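Local coordinates for SCO1 protein (PDB 2B7K), which probably delivers or inserts copper as a metallochaperone during assembly of mitochondrial cytochrome c oxidase, at residues A[23-34]-A[108-119]. Sequence-based numbering, arbitrary orientation.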
# COMPACT_ATOMS: atom_id res chain seq x y z
N PRO A 23 -4.81 -0.22 14.43
CA PRO A 23 -5.69 -1.35 14.13
C PRO A 23 -6.74 -1.08 13.06
O PRO A 23 -7.35 -0.01 13.01
CB PRO A 23 -6.32 -1.66 15.49
CG PRO A 23 -6.31 -0.33 16.18
CD PRO A 23 -4.95 0.20 15.83
N PHE A 24 -6.92 -2.06 12.18
CA PHE A 24 -7.92 -1.99 11.12
C PHE A 24 -8.32 -3.41 10.79
O PHE A 24 -7.57 -4.35 11.08
CB PHE A 24 -7.39 -1.23 9.88
CG PHE A 24 -6.26 -1.91 9.16
CD1 PHE A 24 -6.50 -2.96 8.28
CD2 PHE A 24 -4.95 -1.47 9.33
CE1 PHE A 24 -5.45 -3.55 7.57
CE2 PHE A 24 -3.90 -2.05 8.62
CZ PHE A 24 -4.15 -3.09 7.74
N HIS A 25 -9.50 -3.57 10.21
CA HIS A 25 -10.04 -4.88 9.88
C HIS A 25 -10.68 -4.81 8.50
O HIS A 25 -11.71 -4.16 8.33
CB HIS A 25 -11.10 -5.25 10.92
CG HIS A 25 -11.52 -6.68 10.89
ND1 HIS A 25 -10.89 -7.67 11.61
CD2 HIS A 25 -12.52 -7.30 10.21
CE1 HIS A 25 -11.47 -8.83 11.39
NE2 HIS A 25 -12.47 -8.64 10.54
N LEU A 26 -10.07 -5.47 7.52
CA LEU A 26 -10.60 -5.46 6.15
C LEU A 26 -10.62 -6.88 5.60
O LEU A 26 -10.48 -7.84 6.35
CB LEU A 26 -9.70 -4.58 5.26
CG LEU A 26 -9.54 -3.12 5.69
CD1 LEU A 26 -8.34 -2.49 5.00
CD2 LEU A 26 -10.82 -2.34 5.38
N GLU A 27 -10.81 -7.00 4.29
CA GLU A 27 -10.78 -8.30 3.62
C GLU A 27 -9.95 -8.10 2.36
O GLU A 27 -9.94 -7.01 1.80
CB GLU A 27 -12.20 -8.74 3.23
CG GLU A 27 -12.88 -7.83 2.22
CD GLU A 27 -14.21 -8.38 1.71
OE1 GLU A 27 -14.96 -7.60 1.09
OE2 GLU A 27 -14.50 -9.57 1.93
N ASP A 28 -9.23 -9.12 1.91
CA ASP A 28 -8.47 -8.94 0.68
C ASP A 28 -9.41 -9.26 -0.47
O ASP A 28 -10.56 -9.67 -0.24
CB ASP A 28 -7.19 -9.79 0.64
CG ASP A 28 -7.45 -11.28 0.65
OD1 ASP A 28 -8.58 -11.71 0.33
OD2 ASP A 28 -6.49 -12.03 0.95
N MET A 29 -8.95 -9.08 -1.70
CA MET A 29 -9.80 -9.31 -2.86
C MET A 29 -10.22 -10.75 -3.09
O MET A 29 -10.99 -11.03 -4.00
CB MET A 29 -9.12 -8.76 -4.11
CG MET A 29 -7.76 -9.35 -4.39
SD MET A 29 -6.89 -8.30 -5.54
CE MET A 29 -5.71 -9.43 -6.24
N TYR A 30 -9.73 -11.66 -2.25
CA TYR A 30 -10.10 -13.06 -2.37
C TYR A 30 -11.06 -13.43 -1.25
O TYR A 30 -11.56 -14.55 -1.19
CB TYR A 30 -8.86 -13.94 -2.34
CG TYR A 30 -7.93 -13.66 -3.50
CD1 TYR A 30 -6.72 -13.01 -3.32
CD2 TYR A 30 -8.31 -14.00 -4.80
CE1 TYR A 30 -5.90 -12.69 -4.40
CE2 TYR A 30 -7.50 -13.70 -5.89
CZ TYR A 30 -6.29 -13.04 -5.68
OH TYR A 30 -5.50 -12.73 -6.76
N GLY A 31 -11.32 -12.47 -0.36
CA GLY A 31 -12.24 -12.71 0.73
C GLY A 31 -11.61 -13.02 2.07
O GLY A 31 -12.32 -13.17 3.06
N ASN A 32 -10.28 -13.13 2.11
CA ASN A 32 -9.61 -13.44 3.37
C ASN A 32 -9.51 -12.23 4.29
O ASN A 32 -9.33 -11.10 3.83
CB ASN A 32 -8.18 -13.95 3.11
CG ASN A 32 -8.15 -15.12 2.15
OD1 ASN A 32 -8.83 -16.12 2.35
ND2 ASN A 32 -7.33 -15.00 1.11
N GLU A 33 -9.62 -12.48 5.59
CA GLU A 33 -9.52 -11.40 6.56
C GLU A 33 -8.11 -10.82 6.50
O GLU A 33 -7.13 -11.56 6.32
CB GLU A 33 -9.80 -11.93 7.96
CG GLU A 33 -9.68 -10.89 9.06
CD GLU A 33 -9.74 -11.50 10.46
OE1 GLU A 33 -10.69 -12.25 10.74
OE2 GLU A 33 -8.83 -11.21 11.27
N PHE A 34 -7.99 -9.51 6.65
CA PHE A 34 -6.70 -8.85 6.64
C PHE A 34 -6.77 -7.71 7.65
O PHE A 34 -7.56 -6.78 7.48
CB PHE A 34 -6.38 -8.29 5.25
CG PHE A 34 -4.93 -7.93 5.06
CD1 PHE A 34 -4.08 -8.78 4.34
CD2 PHE A 34 -4.40 -6.78 5.63
CE1 PHE A 34 -2.72 -8.48 4.19
CE2 PHE A 34 -3.04 -6.47 5.49
CZ PHE A 34 -2.20 -7.33 4.77
N LEU A 108 -1.92 -6.61 -3.56
CA LEU A 108 -3.13 -7.21 -3.02
C LEU A 108 -4.13 -6.13 -2.69
O LEU A 108 -3.83 -5.21 -1.92
CB LEU A 108 -2.82 -8.01 -1.76
CG LEU A 108 -3.98 -8.75 -1.09
CD1 LEU A 108 -4.52 -9.84 -2.01
CD2 LEU A 108 -3.50 -9.34 0.23
N GLY A 109 -5.33 -6.24 -3.26
CA GLY A 109 -6.36 -5.26 -3.00
C GLY A 109 -7.12 -5.56 -1.72
O GLY A 109 -7.45 -6.72 -1.44
N LEU A 110 -7.37 -4.52 -0.92
CA LEU A 110 -8.11 -4.67 0.33
C LEU A 110 -9.34 -3.79 0.30
O LEU A 110 -9.29 -2.66 -0.20
CB LEU A 110 -7.26 -4.25 1.54
CG LEU A 110 -5.91 -4.91 1.79
CD1 LEU A 110 -5.35 -4.44 3.12
CD2 LEU A 110 -6.06 -6.44 1.79
N THR A 111 -10.44 -4.30 0.83
CA THR A 111 -11.67 -3.53 0.87
C THR A 111 -12.48 -4.00 2.07
O THR A 111 -12.01 -4.79 2.88
CB THR A 111 -12.50 -3.71 -0.42
OG1 THR A 111 -13.66 -2.86 -0.37
CG2 THR A 111 -12.93 -5.15 -0.60
N GLY A 112 -13.71 -3.50 2.19
CA GLY A 112 -14.54 -3.89 3.32
C GLY A 112 -15.80 -3.08 3.35
O GLY A 112 -16.21 -2.51 2.34
N THR A 113 -16.44 -3.02 4.51
CA THR A 113 -17.67 -2.25 4.65
C THR A 113 -17.28 -0.78 4.76
O THR A 113 -16.11 -0.46 4.93
CB THR A 113 -18.42 -2.64 5.92
OG1 THR A 113 -17.56 -2.44 7.05
CG2 THR A 113 -18.85 -4.10 5.87
N PHE A 114 -18.26 0.11 4.64
CA PHE A 114 -17.98 1.54 4.75
C PHE A 114 -17.26 1.82 6.07
O PHE A 114 -16.28 2.56 6.11
CB PHE A 114 -19.28 2.35 4.72
CG PHE A 114 -19.75 2.69 3.34
CD1 PHE A 114 -20.14 3.99 3.03
CD2 PHE A 114 -19.81 1.72 2.35
CE1 PHE A 114 -20.59 4.32 1.76
CE2 PHE A 114 -20.26 2.04 1.07
CZ PHE A 114 -20.65 3.34 0.77
N ASP A 115 -17.78 1.25 7.15
CA ASP A 115 -17.19 1.46 8.47
C ASP A 115 -15.75 0.98 8.58
O ASP A 115 -14.90 1.68 9.15
CB ASP A 115 -18.04 0.77 9.54
CG ASP A 115 -19.33 1.53 9.84
OD1 ASP A 115 -20.13 1.04 10.66
OD2 ASP A 115 -19.53 2.61 9.25
N GLU A 116 -15.46 -0.20 8.04
CA GLU A 116 -14.10 -0.73 8.09
C GLU A 116 -13.14 0.13 7.27
O GLU A 116 -12.03 0.42 7.70
CB GLU A 116 -14.07 -2.17 7.57
CG GLU A 116 -14.90 -3.15 8.40
CD GLU A 116 -14.93 -4.55 7.79
OE1 GLU A 116 -15.02 -4.65 6.55
OE2 GLU A 116 -14.88 -5.54 8.56
N VAL A 117 -13.58 0.52 6.07
CA VAL A 117 -12.74 1.33 5.20
C VAL A 117 -12.52 2.73 5.79
O VAL A 117 -11.41 3.25 5.78
CB VAL A 117 -13.36 1.46 3.79
CG1 VAL A 117 -12.56 2.43 2.94
CG2 VAL A 117 -13.40 0.09 3.12
N LYS A 118 -13.60 3.31 6.31
CA LYS A 118 -13.53 4.64 6.91
C LYS A 118 -12.51 4.64 8.04
O LYS A 118 -11.73 5.59 8.19
CB LYS A 118 -14.91 5.03 7.46
CG LYS A 118 -14.94 6.35 8.23
CD LYS A 118 -16.31 6.62 8.84
CE LYS A 118 -17.39 6.72 7.77
NZ LYS A 118 -18.74 7.00 8.36
N ASN A 119 -12.50 3.58 8.84
CA ASN A 119 -11.55 3.48 9.94
C ASN A 119 -10.11 3.39 9.42
O ASN A 119 -9.21 4.07 9.93
CB ASN A 119 -11.85 2.26 10.81
CG ASN A 119 -10.77 2.02 11.85
OD1 ASN A 119 -10.57 2.84 12.75
ND2 ASN A 119 -10.07 0.90 11.73
O HOH W 1 -10.89 -1.03 9.86
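Glu27 and Thr111 form an antiparallel hydrogen-bonded pair, each amide donating to the other's carbonyl at 2.9 Å (Glu27 N to Thr111 O, Thr111 N to Glu27 O). This pairing joins the N-terminal hairpin of the thioredoxin-fold domain to strand 108-111, whose other edge bonds to strand 80-85. Leu110 faces Asp28 in the adjacent non-hydrogen-bonded pair. Its CB meets Glu27 O and Leu26 CD1 (4.0 Å from the latter), CD1 meets Phe34 CD2 (3.6 Å), and CD2, resting against Asp28 CA and CB, sits over a face of the Phe34 ring in a CH-pi contact. Asp28 CB also packs on Leu108 CD2. Asp28 carries CG between its backbone N and carbonyl carbon (chi1 64°), which turns the carboxylate back over the type I turn; OD1 takes Tyr30 N and Asn32 N from opposite faces of its plane, the former closing an Asx turn, while OD2 receives Asn32 ND2 through its syn lone pair. With an alanine in place of Asp28, both amides are likely to lose their shared acceptor and the turn to shift against Leu108. Glu116, capping-box partner of Thr113, runs alongside His25, OE2 at the ring edge near CD2 (3.4 Å). Asn119 ND2 donates to Pro23 O (3.1 Å) and to a water bridging His25 N and Glu116 O. Backbone bonds thus fix the strand register, whereas the helix is held by Leu26 CD2 against Val117 CG2 (4.2 Å), one side-chain amide bond and a water.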